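Local coordinates for flagellar biosynthesis protein FlhA (Bacillus subtilis, PDB 3MIX) that takes part in exporting flagellar proteins through the type III secretion system, providing the adaptor for delivery of late flagellar building blocks, at residues E211-N216 / T242-L247; L227-K232 / D256-T261. All blocks are in the same frame, centred on the assembly; numbering follows the deposited sequence.

How the contacts relate
Both contacts belong to the strand-free run of helices that lies between the two sheet-bearing parts of the cytosolic domain. Contact 1 is the more peripheral, its centre about 22 Å from the centre of the chain against about 12 Å for contact 2; the two contact centres are about 14 Å apart. Their segments alternate along the chain, and helix 240-250 of contact 1 touches both helices of contact 2. Leu247 CD2 packs on Leu260 CB at 3.9 Å, and Ile243 CD1 meets Leu230 CD1 at 4.0 Å. These four side chains join the contacts by apolar packing; contact 1 is buried, contact 2 partly buried and built round a salt bridge.

Contact 1: residues E211-N216 / T242-L247; sequences EEVTPN and TIFETL
Val213 of segment 211-216 packs against Phe244 and Leu247 on one side of helix 240-250, a contact in the helical part of the FlhA cytosolic domain. All three residues are buried, and the contact is apolar apart from one backbone carbonyl. Along helix 240-250, Thr242 comes first, and it works within its own helix: its carbonyl O accepts both the N-H of Thr246 and the Thr246 hydroxyl, OG1 lying 2.8 Å from Thr242 O. The two donors reach that oxygen from opposite faces of the carbonyl plane. Ile243 turns to another neighbour, packing on Leu230 of helix 220-232 and on Thr264 of helix 257-267. Phe244 is the main partner of Val213. Val213 CG1 approaches the ring obliquely, 3.9 Å from Phe244 CD2, and Ile199 and Leu202 of helix 192-205 and Ile223 of helix 220-232 also touch the Phe244 side chain. The backbone joins in too, since Val213 CG2 sits 3.4 Å from Phe244 O. With CG1 opposite the backbone N (chi1 171°) and CG2 beside that N, both Val213 methyls lie near Phe244 CD2; CG2 also reaches the carbonyl, and CG1 extends to Leu247. Thr246 points away from 211-216, and its side chain packs on Tyr263 and Ala267 of helix 257-267. At Leu247 the backbones come nearest, 6.5 Å between the CA atoms of Val213 and Leu247, and here Val213 CG1 touches Leu247 CB at 4.0 Å.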
ATOM      1  N   GLU A 211       2.738  -2.402 -26.504  1.00 22.38           N
ATOM      2  CA  GLU A 211       1.723  -2.407 -27.543  1.00 25.63           C
ATOM      3  C   GLU A 211       0.996  -3.727 -27.563  1.00 25.41           C
ATOM      4  O   GLU A 211      -0.164  -3.789 -27.948  1.00 27.14           O
ATOM      5  CB  GLU A 211       2.367  -2.168 -28.904  1.00 28.56           C
ATOM      6  CG  GLU A 211       1.608  -1.201 -29.790  1.00 35.69           C
ATOM      7  CD  GLU A 211       0.391  -1.818 -30.460  1.00 44.51           C
ATOM      8  OE1 GLU A 211       0.442  -3.023 -30.816  1.00 47.91           O
ATOM      9  OE2 GLU A 211      -0.617  -1.092 -30.642  1.00 47.92           O
ATOM     10  N   GLU A 212       1.682  -4.790 -27.157  1.00 24.70           N
ATOM     11  CA  GLU A 212       1.069  -6.108 -27.070  1.00 24.78           C
ATOM     12  C   GLU A 212       0.064  -6.138 -25.922  1.00 22.97           C
ATOM     13  O   GLU A 212      -0.889  -6.922 -25.938  1.00 23.57           O
ATOM     14  CB  GLU A 212       2.131  -7.185 -26.815  1.00 24.66           C
ATOM     15  CG  GLU A 212       1.734  -8.569 -27.320  1.00 27.98           C
ATOM     16  CD  GLU A 212       2.675  -9.677 -26.855  1.00 30.08           C
ATOM     17  OE1 GLU A 212       3.811  -9.355 -26.426  1.00 29.06           O
ATOM     18  OE2 GLU A 212       2.276 -10.866 -26.915  1.00 29.85           O
ATOM     19  N   VAL A 213       0.308  -5.319 -24.903  1.00 20.51           N
ATOM     20  CA  VAL A 213      -0.499  -5.381 -23.699  1.00 17.99           C
ATOM     21  C   VAL A 213      -1.709  -4.445 -23.761  1.00 18.62           C
ATOM     22  O   VAL A 213      -2.791  -4.814 -23.328  1.00 18.07           O
ATOM     23  CB  VAL A 213       0.369  -5.106 -22.439  1.00 16.69           C
ATOM     24  CG1 VAL A 213      -0.497  -4.932 -21.149  1.00 13.40           C
ATOM     25  CG2 VAL A 213       1.437  -6.204 -22.272  1.00 14.22           C
ATOM     26  N   THR A 214      -1.520  -3.243 -24.301  1.00 19.57           N
ATOM     27  CA  THR A 214      -2.449  -2.130 -24.054  1.00 20.42           C
ATOM     28  C   THR A 214      -2.513  -1.236 -25.288  1.00 23.05           C
ATOM     29  O   THR A 214      -1.515  -1.131 -26.007  1.00 24.55           O
ATOM     30  CB  THR A 214      -2.047  -1.340 -22.750  1.00 19.06           C
ATOM     31  OG1 THR A 214      -3.099  -0.444 -22.352  1.00 18.77           O
ATOM     32  CG2 THR A 214      -0.716  -0.580 -22.903  1.00 16.79           C
ATOM     33  N   PRO A 215      -3.703  -0.667 -25.606  1.00 24.42           N
ATOM     34  CA  PRO A 215      -5.000  -0.789 -24.928  1.00 24.03           C
ATOM     35  C   PRO A 215      -5.768  -2.087 -25.234  1.00 24.69           C
ATOM     36  O   PRO A 215      -6.836  -2.285 -24.687  1.00 24.73           O
ATOM     37  CB  PRO A 215      -5.774   0.434 -25.426  1.00 25.86           C
ATOM     38  CG  PRO A 215      -5.138   0.791 -26.761  1.00 27.94           C
ATOM     39  CD  PRO A 215      -3.840   0.020 -26.905  1.00 26.41           C
ATOM     40  N   ASN A 216      -5.219  -2.972 -26.059  1.00 24.99           N
ATOM     41  CA  ASN A 216      -5.837  -4.285 -26.273  1.00 26.51           C
ATOM     42  C   ASN A 216      -4.804  -5.395 -26.106  1.00 24.63           C
ATOM     43  O   ASN A 216      -3.808  -5.394 -26.809  1.00 25.24           O
ATOM     44  CB  ASN A 216      -6.484  -4.380 -27.665  1.00 29.20           C
ATOM     45  CG  ASN A 216      -7.189  -5.716 -27.894  1.00 33.65           C
ATOM     46  OD1 ASN A 216      -8.417  -5.806 -27.800  1.00 39.76           O
ATOM     47  ND2 ASN A 216      -6.421  -6.760 -28.182  1.00 37.66           N
ATOM     48  N   THR A 242       8.867  -7.412 -16.136  1.00 11.56           N
ATOM     49  CA  THR A 242       8.315  -8.701 -15.769  1.00 11.81           C
ATOM     50  C   THR A 242       6.799  -8.599 -15.604  1.00 11.12           C
ATOM     51  O   THR A 242       6.100  -9.464 -16.102  1.00 11.55           O
ATOM     52  CB  THR A 242       8.997  -9.293 -14.523  1.00 12.16           C
ATOM     53  OG1 THR A 242      10.399  -9.486 -14.804  1.00 13.08           O
ATOM     54  CG2 THR A 242       8.339 -10.656 -14.099  1.00 12.67           C
ATOM     55  N   ILE A 243       6.313  -7.543 -14.932  1.00 10.24           N
ATOM     56  CA  ILE A 243       4.866  -7.295 -14.814  1.00  9.71           C
ATOM     57  C   ILE A 243       4.173  -7.312 -16.182  1.00 10.00           C
ATOM     58  O   ILE A 243       3.222  -8.064 -16.378  1.00 10.32           O
ATOM     59  CB  ILE A 243       4.521  -6.001 -13.991  1.00  8.87           C
ATOM     60  CG1 ILE A 243       4.945  -6.169 -12.520  1.00  8.82           C
ATOM     61  CG2 ILE A 243       3.016  -5.621 -14.114  1.00  8.50           C
ATOM     62  CD1 ILE A 243       5.053  -4.818 -11.747  1.00  8.26           C
ATOM     63  N   PHE A 244       4.684  -6.518 -17.120  1.00 10.12           N
ATOM     64  CA  PHE A 244       4.101  -6.432 -18.458  1.00 10.65           C
ATOM     65  C   PHE A 244       4.257  -7.698 -19.332  1.00 11.70           C
ATOM     66  O   PHE A 244       3.350  -8.013 -20.116  1.00 12.23           O
ATOM     67  CB  PHE A 244       4.577  -5.168 -19.195  1.00 10.76           C
ATOM     68  CG  PHE A 244       3.743  -3.941 -18.870  1.00 10.11           C
ATOM     69  CD1 PHE A 244       3.785  -3.365 -17.598  1.00  9.28           C
ATOM     70  CD2 PHE A 244       2.887  -3.395 -19.823  1.00 10.54           C
ATOM     71  CE1 PHE A 244       3.019  -2.262 -17.308  1.00  9.18           C
ATOM     72  CE2 PHE A 244       2.120  -2.279 -19.532  1.00 10.13           C
ATOM     73  CZ  PHE A 244       2.175  -1.717 -18.281  1.00  9.26           C
ATOM     74  N   GLU A 245       5.362  -8.426 -19.174  1.00 12.16           N
ATOM     75  CA  GLU A 245       5.545  -9.711 -19.884  1.00 13.30           C
ATOM     76  C   GLU A 245       4.476 -10.710 -19.399  1.00 13.43           C
ATOM     77  O   GLU A 245       3.891 -11.460 -20.191  1.00 14.33           O
ATOM     78  CB  GLU A 245       6.997 -10.261 -19.747  1.00 13.94           C
ATOM     79  CG  GLU A 245       8.039  -9.390 -20.459  1.00 14.28           C
ATOM     80  CD  GLU A 245       9.480  -9.974 -20.489  1.00 15.25           C
ATOM     81  OE1 GLU A 245       9.793 -10.867 -19.673  1.00 15.43           O
ATOM     82  OE2 GLU A 245      10.307  -9.525 -21.335  1.00 16.02           O
ATOM     83  N   THR A 246       4.205 -10.679 -18.101  1.00 12.70           N
ATOM     84  CA  THR A 246       3.152 -11.532 -17.526  1.00 12.96           C
ATOM     85  C   THR A 246       1.770 -11.100 -18.040  1.00 12.86           C
ATOM     86  O   THR A 246       0.961 -11.942 -18.453  1.00 13.75           O
ATOM     87  CB  THR A 246       3.162 -11.502 -15.960  1.00 12.40           C
ATOM     88  OG1 THR A 246       4.508 -11.644 -15.481  1.00 12.53           O
ATOM     89  CG2 THR A 246       2.321 -12.622 -15.408  1.00 13.15           C
ATOM     90  N   LEU A 247       1.533  -9.798 -18.057  1.00 12.00           N
ATOM     91  CA  LEU A 247       0.283  -9.286 -18.603  1.00 12.06           C
ATOM     92  C   LEU A 247       0.132  -9.642 -20.085  1.00 13.18           C
ATOM     93  O   LEU A 247      -0.986  -9.933 -20.511  1.00 13.85           O
ATOM     94  CB  LEU A 247       0.130  -7.770 -18.390  1.00 11.13           C
ATOM     95  CG  LEU A 247       0.066  -7.313 -16.923  1.00 10.25           C
ATOM     96  CD1 LEU A 247      -0.070  -5.766 -16.841  1.00  9.49           C
ATOM     97  CD2 LEU A 247      -1.053  -8.041 -16.104  1.00 10.44           C
TER

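Contact 2: residues L227-K232 / D256-T261; sequences LAKLLK and DSDLLT
Two helices of the helical part of the cytosolic domain pack here, with Lys229 of helix 220-232 lying across Asp258 and Thr261 in the first turn and a half of helix 257-267. The short helical segments cross at -58°, their axes 9.7 Å apart at closest, and the backbones come nearest at Lys229 and Thr261, 7.0 Å between CA atoms. Lys229 and Thr261 bury the larger shares, and Lys229 takes part with both halves of its side chain. Its aliphatic part runs at about a right angle to Thr261, CG lying 3.6 Å from Thr261 OG1, although the rotation of the threonine is doubtful because its methyl sits too close to Ser257 O. Further out, the ammonium group reaches the carboxylate of Asp258 in a salt bridge. CG of Lys229 stands opposite the backbone N (chi1 -166°), and a bend at the next bond carries the chain over to Asp258. The modelled distance from Lys229 NZ to Asp258 OD1, 2.4 Å, is shorter than such a bond should be; the charges are paired, but that length is doubtful. Leu230 adds a distant van der Waals contact, CD2 standing 4.5 Å from Thr261 O, and it packs on Thr264 and Arg265 as well. The helix that presents Asp258 and Thr261 starts at Asp256, its N-cap. The Asp256 carboxylate accepts a weak bond from the N-H of Asp258 and a straighter one from that of Leu259, whose N approaches Asp256 OD1 at 3.3 Å from well above the carboxylate plane.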
ATOM      1  N   LEU A 227      -1.658  -3.053 -10.716  1.00  7.38           N
ATOM      2  CA  LEU A 227      -0.657  -2.312  -9.966  1.00  7.03           C
ATOM      3  C   LEU A 227      -1.124  -1.947  -8.547  1.00  7.12           C
ATOM      4  O   LEU A 227      -0.333  -2.058  -7.602  1.00  7.25           O
ATOM      5  CB  LEU A 227      -0.199  -1.059 -10.712  1.00  6.72           C
ATOM      6  CG  LEU A 227       0.367  -1.261 -12.130  1.00  6.85           C
ATOM      7  CD1 LEU A 227       0.828   0.089 -12.675  1.00  6.81           C
ATOM      8  CD2 LEU A 227       1.545  -2.246 -12.099  1.00  7.03           C
ATOM      9  N   ALA A 228      -2.388  -1.555  -8.411  1.00  7.26           N
ATOM     10  CA  ALA A 228      -2.925  -1.222  -7.103  1.00  7.56           C
ATOM     11  C   ALA A 228      -2.995  -2.456  -6.213  1.00  8.20           C
ATOM     12  O   ALA A 228      -2.737  -2.372  -5.039  1.00  8.56           O
ATOM     13  CB  ALA A 228      -4.385  -0.485  -7.188  1.00  7.79           C
ATOM     14  N   LYS A 229      -3.369  -3.585  -6.784  1.00  8.56           N
ATOM     15  CA  LYS A 229      -3.440  -4.824  -6.030  1.00  9.66           C
ATOM     16  C   LYS A 229      -2.039  -5.312  -5.575  1.00  9.50           C
ATOM     17  O   LYS A 229      -1.887  -5.816  -4.466  1.00 10.29           O
ATOM     18  CB  LYS A 229      -4.189  -5.882  -6.846  1.00 10.19           C
ATOM     19  CG  LYS A 229      -4.584  -7.049  -5.972  1.00 16.60           C
ATOM     20  CD  LYS A 229      -5.931  -7.648  -6.317  1.00 23.72           C
ATOM     21  CE  LYS A 229      -6.340  -8.597  -5.193  1.00 27.95           C
ATOM     22  NZ  LYS A 229      -7.335  -9.594  -5.661  1.00 31.28           N
ATOM     23  N   LEU A 230      -1.023  -5.134  -6.424  1.00  8.89           N
ATOM     24  CA  LEU A 230       0.353  -5.357  -6.009  1.00  9.03           C
ATOM     25  C   LEU A 230       0.754  -4.440  -4.837  1.00  9.09           C
ATOM     26  O   LEU A 230       1.220  -4.936  -3.792  1.00  9.89           O
ATOM     27  CB  LEU A 230       1.330  -5.236  -7.198  1.00  8.53           C
ATOM     28  CG  LEU A 230       1.134  -6.335  -8.280  1.00  8.80           C
ATOM     29  CD1 LEU A 230       1.906  -6.011  -9.564  1.00  8.40           C
ATOM     30  CD2 LEU A 230       1.517  -7.769  -7.764  1.00  9.80           C
ATOM     31  N   LEU A 231       0.561  -3.124  -4.997  1.00  8.45           N
ATOM     32  CA  LEU A 231       0.938  -2.162  -3.943  1.00  8.62           C
ATOM     33  C   LEU A 231       0.215  -2.430  -2.648  1.00  9.46           C
ATOM     34  O   LEU A 231       0.797  -2.303  -1.591  1.00 10.12           O
ATOM     35  CB  LEU A 231       0.719  -0.705  -4.366  1.00  8.01           C
ATOM     36  CG  LEU A 231       1.668  -0.349  -5.518  1.00  8.03           C
ATOM     37  CD1 LEU A 231       1.373   1.024  -6.074  1.00  7.12           C
ATOM     38  CD2 LEU A 231       3.182  -0.487  -5.107  1.00  7.90           C
ATOM     39  N   LYS A 232      -1.052  -2.813  -2.759  1.00  9.63           N
ATOM     40  CA  LYS A 232      -1.872  -3.114  -1.607  1.00 12.35           C
ATOM     41  C   LYS A 232      -1.205  -4.133  -0.688  1.00 13.48           C
ATOM     42  O   LYS A 232      -1.224  -3.975   0.526  1.00 14.87           O
ATOM     43  CB  LYS A 232      -3.215  -3.663  -2.070  1.00 12.76           C
ATOM     44  CG  LYS A 232      -4.270  -3.745  -0.987  1.00 17.74           C
ATOM     45  CD  LYS A 232      -5.692  -3.715  -1.605  1.00 23.73           C
ATOM     46  CE  LYS A 232      -6.087  -5.076  -2.280  1.00 31.10           C
ATOM     47  NZ  LYS A 232      -7.255  -5.023  -3.291  1.00 30.24           N
ATOM     48  N   ASP A 256      -9.461 -10.304 -16.114  1.00 23.70           N
ATOM     49  CA  ASP A 256      -9.757 -10.258 -14.686  1.00 23.70           C
ATOM     50  C   ASP A 256      -8.518  -9.858 -13.872  1.00 21.63           C
ATOM     51  O   ASP A 256      -7.544 -10.606 -13.801  1.00 21.08           O
ATOM     52  CB  ASP A 256     -10.278 -11.616 -14.213  1.00 25.54           C
ATOM     53  CG  ASP A 256     -10.693 -11.605 -12.741  1.00 27.77           C
ATOM     54  OD1 ASP A 256     -10.017 -10.966 -11.921  1.00 30.27           O
ATOM     55  OD2 ASP A 256     -11.700 -12.249 -12.391  1.00 33.86           O
ATOM     56  N   SER A 257      -8.585  -8.697 -13.233  1.00 20.41           N
ATOM     57  CA  SER A 257      -7.431  -8.133 -12.559  1.00 19.15           C
ATOM     58  C   SER A 257      -7.058  -8.912 -11.316  1.00 19.41           C
ATOM     59  O   SER A 257      -5.908  -8.952 -10.954  1.00 17.87           O
ATOM     60  CB  SER A 257      -7.633  -6.657 -12.239  1.00 17.61           C
ATOM     61  OG  SER A 257      -8.469  -6.526 -11.097  1.00 21.17           O
ATOM     62  N   ASP A 258      -8.021  -9.538 -10.655  1.00 20.97           N
ATOM     63  CA  ASP A 258      -7.669 -10.470  -9.579  1.00 22.32           C
ATOM     64  C   ASP A 258      -6.759 -11.622 -10.065  1.00 21.71           C
ATOM     65  O   ASP A 258      -5.741 -11.900  -9.449  1.00 20.40           O
ATOM     66  CB  ASP A 258      -8.937 -11.009  -8.899  1.00 24.64           C
ATOM     67  CG  ASP A 258      -9.655  -9.932  -8.065  1.00 27.22           C
ATOM     68  OD1 ASP A 258      -8.969  -9.138  -7.373  1.00 28.80           O
ATOM     69  OD2 ASP A 258     -10.905  -9.875  -8.110  1.00 32.43           O
ATOM     70  N   LEU A 259      -7.130 -12.276 -11.169  1.00 21.15           N
ATOM     71  CA  LEU A 259      -6.322 -13.380 -11.710  1.00 21.11           C
ATOM     72  C   LEU A 259      -4.989 -12.904 -12.309  1.00 19.00           C
ATOM     73  O   LEU A 259      -3.945 -13.547 -12.111  1.00 19.04           O
ATOM     74  CB  LEU A 259      -7.114 -14.203 -12.735  1.00 22.62           C
ATOM     75  CG  LEU A 259      -8.217 -15.101 -12.144  1.00 26.27           C
ATOM     76  CD1 LEU A 259      -9.084 -15.669 -13.243  1.00 27.79           C
ATOM     77  CD2 LEU A 259      -7.645 -16.240 -11.261  1.00 27.56           C
ATOM     78  N   LEU A 260      -5.024 -11.775 -13.021  1.00 16.32           N
ATOM     79  CA  LEU A 260      -3.806 -11.226 -13.581  1.00 15.04           C
ATOM     80  C   LEU A 260      -2.790 -10.939 -12.492  1.00 14.06           C
ATOM     81  O   LEU A 260      -1.580 -11.109 -12.723  1.00 14.12           O
ATOM     82  CB  LEU A 260      -4.063  -9.986 -14.456  1.00 13.62           C
ATOM     83  CG  LEU A 260      -4.772 -10.303 -15.800  1.00 13.94           C
ATOM     84  CD1 LEU A 260      -5.191  -9.008 -16.506  1.00 12.82           C
ATOM     85  CD2 LEU A 260      -3.939 -11.179 -16.739  1.00 13.73           C
ATOM     86  N   THR A 261      -3.266 -10.541 -11.304  1.00 13.23           N
ATOM     87  CA  THR A 261      -2.335 -10.262 -10.243  1.00 12.56           C
ATOM     88  C   THR A 261      -1.749 -11.498  -9.568  1.00 12.82           C
ATOM     89  O   THR A 261      -0.565 -11.476  -9.210  1.00 12.46           O
ATOM     90  CB  THR A 261      -2.657  -9.004  -9.302  1.00 13.11           C
ATOM     91  OG1 THR A 261      -2.698  -9.360  -7.910  1.00 18.54           O
ATOM     92  CG2 THR A 261      -3.789  -8.158  -9.757  1.00 10.60           C
TER